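Local coordinates for protein superoxide dismutase (Clostridium difficile, PDB 4JZ2) that probably converts superoxide into hydrogen peroxide and molecular oxygen, as a member of the iron/manganese superoxide dismutase family, here with cobalt in the metal site, at residues A82-F87 / W133-A138; P162-D167 / N195-N200. All blocks are in the same frame, centred on the assembly; numbering follows the deposited sequence.

Contact 1 (A82-F87 / W133-A138); sequences AYNHKF and WAWLVA. With CO (cobalt (II) ion), chain B.
Asn84 packs over one face of Trp133 and beside the edge of Trp135 where the two domains of the iron/manganese superoxide dismutase fold meet. Helix 72-90 of the alpha-hairpin domain here packs against strand 132-138 of the C-terminal domain. The Asn84 side chain carries much of the contact. Its CB sits over one face of the Trp133 indole in a CH-pi contact, 3.8 Å from the centroid of the six-membered ring and 3.4 Å from CZ2. Its CG is anti to the carbonyl carbon (chi1 -67°), which brings the amide to the edge of Trp135. At the tip, OD1 approaches Trp135 CH2 at 3.6 Å. ND2 lies near the pyrrole side of Trp133 but is hydrogen-bonded to Gln152 OE1. The same oxygen takes a bond from Trp133 NE1, so the side chain of Gln152 links Asn84 of the helix to the C-terminal domain. Trp135 NE1 is held by Thr149 OG1.

Further along the helix, Phe87 offers its ring face to the edge of Trp135 in an offset edge-to-face pair. The planes stand 65° apart, and Phe87 CD2 is 4.0 Å from Trp135 CZ3.

His85 binds the cobalt. Gly81 O accepts a bond from its ND1, leaving NE2 for the metal. Trp133 turns its edge to the imidazole face, planes at 82°. The closest atoms of this T-shaped pair are Trp133 CZ2 and His85 CE1, 3.9 Å apart.

Contact 2 (P162-D167 / N195-N200); sequences PIIGLD and NGALEN. With CO (cobalt (II) ion), chain B.
Asn200 reaches from helix 194-202 to a bend in the edge strand 161-167 and bonds to its backbone. Its ND2 donates to Ile163 O at 3.0 Å, and the bond is nearly straight, with an angle of 166° at the hydrogen. The acceptor lies close to the plane of the Asn200 amide. At the other end, the donor is tilted 27° from the carbonyl plane of Ile163. The CG of Asn200 is anti to its own carbonyl carbon (chi1 -71°), which directs the amide to the strand. Its CB rests 3.8 Å from Pro162 O.

One turn earlier on the helix, Ala197 meets both isoleucines. Its CB is 3.5 Å from Ile164 CG2 and 4.0 Å from Ile163 CG2. The latter methyl also lies against the Ala197 backbone oxygen. The small side chain lets the helix come close: the CA atoms of Ile163 and Ala197 are 5.2 Å apart.

The next shell sets the shape of the strand. Ile163 and Ile164 both face Leu136 of strand 132-138, which is a classic beta bulge. The chain turns a corner there. Ile164 also packs on Trp188 of helix 181-188, and Asn200 on Phe87 of helix 72-90. At the start of the helical segment, Asn193 OD1 accepts a bond from Gly196 N.

Beyond the corner, the same strand ends at Asp167, whose OD2 binds the cobalt at 2.0 Å. Its OD1 is held by Trp169 N and receives a weak bond from the metal-bound water. Across the contact there is one hydrogen bond; the rest is methyl and carbon-to-carbonyl packing, so the helix grips the bulge by a backbone carbonyl and by close van der Waals contact, well away from the metal.

Contacts 1 and 2 share the antiparallel sheet, with strands 132-138 and 161-167 as neighbours, and their centres are about 8 Å apart. Contact 1 covers the sheet with helix 72-90, while contact 2 fastens helix 194-202 to the bend of the edge strand. Leu136 O and Ile163 N lie 2.7 Å apart, and Ala134 O and Leu166 N 2.8 Å, both probable hydrogen bonds. At the metal, each contact supplies one ligand: His85 NE2 and Asp167 OD2 are 3.4 Å from each other. His30 and His171 complete the protein ligands. Water 1 binds the cobalt at 2.4 Å. Trp133 CE3 packs on Asp167 N at 3.4 Å.

Contact 1 (A82-F87 / W133-A138)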
loop_
_atom_site.group_PDB
_atom_site.type_symbol
_atom_site.label_atom_id
_atom_site.label_comp_id
_atom_site.label_asym_id
_atom_site.label_seq_id
_atom_site.Cartn_x
_atom_site.Cartn_y
_atom_site.Cartn_z
ATOM N N ALA A 82 -1.927 -1.027 15.204
ATOM C CA ALA A 82 -1.949 -0.353 16.497
ATOM C C ALA A 82 -0.538 -0.268 17.070
ATOM O O ALA A 82 -0.102 0.792 17.523
ATOM C CB ALA A 82 -2.875 -1.076 17.460
ATOM N N TYR A 83 0.192 -1.374 17.026
ATOM C CA TYR A 83 1.529 -1.392 17.612
ATOM C C TYR A 83 2.513 -0.540 16.807
ATOM O O TYR A 83 3.298 0.224 17.373
ATOM C CB TYR A 83 2.052 -2.826 17.736
ATOM C CG TYR A 83 3.466 -2.883 18.266
ATOM C CD1 TYR A 83 3.712 -2.994 19.628
ATOM C CD2 TYR A 83 4.552 -2.804 17.404
ATOM C CE1 TYR A 83 5.006 -3.043 20.120
ATOM C CE2 TYR A 83 5.846 -2.841 17.878
ATOM C CZ TYR A 83 6.070 -2.961 19.238
ATOM O OH TYR A 83 7.360 -2.997 19.706
ATOM N N ASN A 84 2.478 -0.680 15.486
ATOM C CA ASN A 84 3.426 0.021 14.627
ATOM C C ASN A 84 3.247 1.531 14.716
ATOM O O ASN A 84 4.220 2.272 14.671
ATOM C CB ASN A 84 3.276 -0.407 13.160
ATOM C CG ASN A 84 3.668 -1.853 12.928
ATOM O OD1 ASN A 84 4.356 -2.449 13.748
ATOM N ND2 ASN A 84 3.229 -2.422 11.801
ATOM N N HIS A 85 2.004 1.984 14.826
ATOM C CA HIS A 85 1.761 3.421 14.855
ATOM C C HIS A 85 2.099 4.026 16.214
ATOM O O HIS A 85 2.694 5.104 16.292
ATOM C CB HIS A 85 0.332 3.746 14.411
ATOM C CG HIS A 85 0.142 3.619 12.935
ATOM N ND1 HIS A 85 -0.179 2.419 12.328
ATOM C CD2 HIS A 85 0.293 4.517 11.935
ATOM C CE1 HIS A 85 -0.250 2.598 11.022
ATOM N NE2 HIS A 85 0.029 3.863 10.756
ATOM N N LYS A 86 1.724 3.336 17.284
ATOM C CA LYS A 86 2.148 3.774 18.604
ATOM C C LYS A 86 3.664 3.938 18.581
ATOM O O LYS A 86 4.195 4.975 18.999
ATOM C CB LYS A 86 1.753 2.773 19.690
ATOM C CG LYS A 86 1.995 3.336 21.090
ATOM C CD LYS A 86 2.224 2.256 22.129
ATOM C CE LYS A 86 0.969 1.471 22.410
ATOM N NZ LYS A 86 1.150 0.576 23.596
ATOM N N PHE A 87 4.354 2.911 18.087
ATOM C CA PHE A 87 5.812 2.924 17.984
ATOM C C PHE A 87 6.315 4.090 17.140
ATOM O O PHE A 87 7.274 4.782 17.504
ATOM C CB PHE A 87 6.332 1.608 17.378
ATOM C CG PHE A 87 7.837 1.538 17.287
ATOM C CD1 PHE A 87 8.577 0.899 18.281
ATOM C CD2 PHE A 87 8.513 2.126 16.233
ATOM C CE1 PHE A 87 9.955 0.839 18.219
ATOM C CE2 PHE A 87 9.901 2.071 16.163
ATOM C CZ PHE A 87 10.625 1.429 17.162
ATOM N N TRP A 133 6.852 -0.927 5.860
ATOM C CA TRP A 133 7.690 -0.259 6.852
ATOM C C TRP A 133 9.142 -0.628 6.633
ATOM O O TRP A 133 9.453 -1.737 6.172
ATOM C CB TRP A 133 7.310 -0.718 8.264
ATOM C CG TRP A 133 5.945 -0.321 8.687
ATOM C CD1 TRP A 133 4.769 -0.908 8.317
ATOM C CD2 TRP A 133 5.602 0.733 9.588
ATOM N NE1 TRP A 133 3.711 -0.274 8.921
ATOM C CE2 TRP A 133 4.198 0.747 9.705
ATOM C CE3 TRP A 133 6.348 1.676 10.307
ATOM C CZ2 TRP A 133 3.518 1.659 10.513
ATOM C CZ3 TRP A 133 5.674 2.588 11.105
ATOM C CH2 TRP A 133 4.271 2.572 11.202
ATOM N N ALA A 134 10.039 0.295 6.961
ATOM C CA ALA A 134 11.459 -0.037 7.039
ATOM C C ALA A 134 11.860 0.053 8.496
ATOM O O ALA A 134 11.434 0.970 9.200
ATOM C CB ALA A 134 12.300 0.935 6.197
ATOM N N TRP A 135 12.691 -0.881 8.942
ATOM C CA TRP A 135 13.020 -0.999 10.356
ATOM C C TRP A 135 14.512 -1.147 10.584
ATOM O O TRP A 135 15.212 -1.827 9.825
ATOM C CB TRP A 135 12.370 -2.247 10.968
ATOM C CG TRP A 135 10.880 -2.364 10.805
ATOM C CD1 TRP A 135 10.215 -3.058 9.832
ATOM C CD2 TRP A 135 9.882 -1.807 11.655
ATOM N NE1 TRP A 135 8.857 -2.957 10.022
ATOM C CE2 TRP A 135 8.626 -2.191 11.138
ATOM C CE3 TRP A 135 9.921 -1.011 12.811
ATOM C CZ2 TRP A 135 7.419 -1.797 11.721
ATOM C CZ3 TRP A 135 8.725 -0.638 13.403
ATOM C CH2 TRP A 135 7.487 -1.027 12.852
ATOM N N LEU A 136 14.989 -0.523 11.653
ATOM C CA LEU A 136 16.245 -0.931 12.256
ATOM C C LEU A 136 15.871 -1.828 13.428
ATOM O O LEU A 136 15.128 -1.403 14.318
ATOM C CB LEU A 136 17.024 0.291 12.752
ATOM C CG LEU A 136 18.265 -0.009 13.600
ATOM C CD1 LEU A 136 19.354 -0.658 12.757
ATOM C CD2 LEU A 136 18.778 1.273 14.237
ATOM N N VAL A 137 16.366 -3.066 13.425
ATOM C CA VAL A 137 15.956 -4.049 14.411
ATOM C C VAL A 137 17.173 -4.660 15.100
ATOM O O VAL A 137 18.280 -4.626 14.566
ATOM C CB VAL A 137 15.139 -5.185 13.766
ATOM C CG1 VAL A 137 13.858 -4.636 13.140
ATOM C CG2 VAL A 137 15.970 -5.919 12.727
ATOM N N ALA A 138 16.954 -5.211 16.285
ATOM C CA ALA A 138 18.022 -5.854 17.041
ATOM C C ALA A 138 17.614 -7.260 17.446
ATOM O O ALA A 138 16.473 -7.488 17.859
ATOM C CB ALA A 138 18.360 -5.038 18.268
HETATM CO CO CO B . 0.507 4.698 8.891
HETATM O O HOH W 1 0.939 2.495 8.020
#

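Contact 2 (P162-D167 / N195-N200)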
loop_
_atom_site.group_PDB
_atom_site.type_symbol
_atom_site.label_atom_id
_atom_site.label_comp_id
_atom_site.label_asym_id
_atom_site.label_seq_id
_atom_site.Cartn_x
_atom_site.Cartn_y
_atom_site.Cartn_z
ATOM N N PRO A 162 12.263 -3.770 17.390
ATOM C CA PRO A 162 12.361 -2.542 16.593
ATOM C C PRO A 162 13.119 -1.478 17.378
ATOM O O PRO A 162 12.824 -1.259 18.556
ATOM C CB PRO A 162 10.899 -2.113 16.409
ATOM C CG PRO A 162 10.067 -3.268 16.846
ATOM C CD PRO A 162 10.889 -4.016 17.852
ATOM N N ILE A 163 14.093 -0.843 16.737
ATOM C CA ILE A 163 14.853 0.240 17.351
ATOM C C ILE A 163 14.350 1.586 16.808
ATOM O O ILE A 163 13.972 2.482 17.568
ATOM C CB ILE A 163 16.358 0.066 17.080
ATOM C CG1 ILE A 163 16.819 -1.306 17.592
ATOM C CG2 ILE A 163 17.168 1.188 17.744
ATOM C CD1 ILE A 163 16.404 -1.589 19.028
ATOM N N ILE A 164 14.346 1.720 15.485
ATOM C CA ILE A 164 13.536 2.758 14.837
ATOM C C ILE A 164 12.804 2.128 13.657
ATOM O O ILE A 164 13.159 1.037 13.221
ATOM C CB ILE A 164 14.364 3.940 14.329
ATOM C CG1 ILE A 164 15.170 3.550 13.086
ATOM C CG2 ILE A 164 15.247 4.505 15.447
ATOM C CD1 ILE A 164 15.881 4.728 12.425
ATOM N N GLY A 165 11.790 2.818 13.146
ATOM C CA GLY A 165 10.972 2.285 12.073
ATOM C C GLY A 165 10.305 3.436 11.339
ATOM O O GLY A 165 9.903 4.404 11.971
ATOM N N LEU A 166 10.189 3.322 10.019
ATOM C CA LEU A 166 9.584 4.367 9.192
ATOM C C LEU A 166 8.381 3.811 8.434
ATOM O O LEU A 166 8.502 2.809 7.731
ATOM C CB LEU A 166 10.614 4.898 8.195
ATOM C CG LEU A 166 10.145 5.929 7.156
ATOM C CD1 LEU A 166 9.521 7.154 7.825
ATOM C CD2 LEU A 166 11.310 6.323 6.256
ATOM N N ASP A 167 7.231 4.459 8.601
ATOM C CA ASP A 167 6.004 4.130 7.880
ATOM C C ASP A 167 6.122 4.630 6.435
ATOM O O ASP A 167 6.261 5.840 6.208
ATOM C CB ASP A 167 4.837 4.828 8.585
ATOM C CG ASP A 167 3.478 4.402 8.076
ATOM O OD1 ASP A 167 3.385 3.589 7.129
ATOM O OD2 ASP A 167 2.463 4.882 8.644
ATOM N N ASN A 195 17.070 9.369 21.294
ATOM C CA ASN A 195 17.010 9.024 22.704
ATOM C C ASN A 195 15.991 7.916 22.927
ATOM O O ASN A 195 16.231 6.989 23.705
ATOM C CB ASN A 195 16.666 10.255 23.547
ATOM C CG ASN A 195 17.713 11.358 23.415
ATOM O OD1 ASN A 195 18.885 11.083 23.158
ATOM N ND2 ASN A 195 17.288 12.609 23.582
ATOM N N GLY A 196 14.857 8.006 22.237
ATOM C CA GLY A 196 13.866 6.948 22.305
ATOM C C GLY A 196 14.431 5.668 21.721
ATOM O O GLY A 196 14.219 4.573 22.256
ATOM N N ALA A 197 15.145 5.798 20.607
ATOM C CA ALA A 197 15.776 4.644 19.982
ATOM C C ALA A 197 16.747 3.985 20.961
ATOM O O ALA A 197 16.815 2.755 21.057
ATOM C CB ALA A 197 16.495 5.045 18.716
ATOM N N LEU A 198 17.494 4.808 21.689
ATOM C CA LEU A 198 18.438 4.288 22.680
ATOM C C LEU A 198 17.713 3.482 23.760
ATOM O O LEU A 198 18.156 2.395 24.133
ATOM C CB LEU A 198 19.250 5.425 23.314
ATOM C CG LEU A 198 20.234 4.993 24.406
ATOM C CD1 LEU A 198 21.248 4.035 23.832
ATOM C CD2 LEU A 198 20.922 6.210 25.009
ATOM N N GLU A 199 16.591 3.999 24.251
ATOM C CA GLU A 199 15.831 3.264 25.249
ATOM C C GLU A 199 15.330 1.945 24.669
ATOM O O GLU A 199 15.363 0.906 25.342
ATOM C CB GLU A 199 14.675 4.096 25.797
ATOM C CG GLU A 199 15.126 5.281 26.644
ATOM C CD GLU A 199 16.173 4.902 27.703
ATOM O OE1 GLU A 199 15.792 4.298 28.736
ATOM O OE2 GLU A 199 17.378 5.215 27.505
ATOM N N ASN A 200 14.871 1.986 23.420
ATOM C CA ASN A 200 14.437 0.773 22.736
ATOM C C ASN A 200 15.560 -0.249 22.723
ATOM O O ASN A 200 15.331 -1.432 22.967
ATOM C CB ASN A 200 13.986 1.070 21.301
ATOM C CG ASN A 200 12.675 1.830 21.250
ATOM O OD1 ASN A 200 11.905 1.825 22.216
ATOM N ND2 ASN A 200 12.415 2.497 20.123
HETATM CO CO CO B . 0.507 4.698 8.891
HETATM O O HOH W 1 0.939 2.495 8.020
#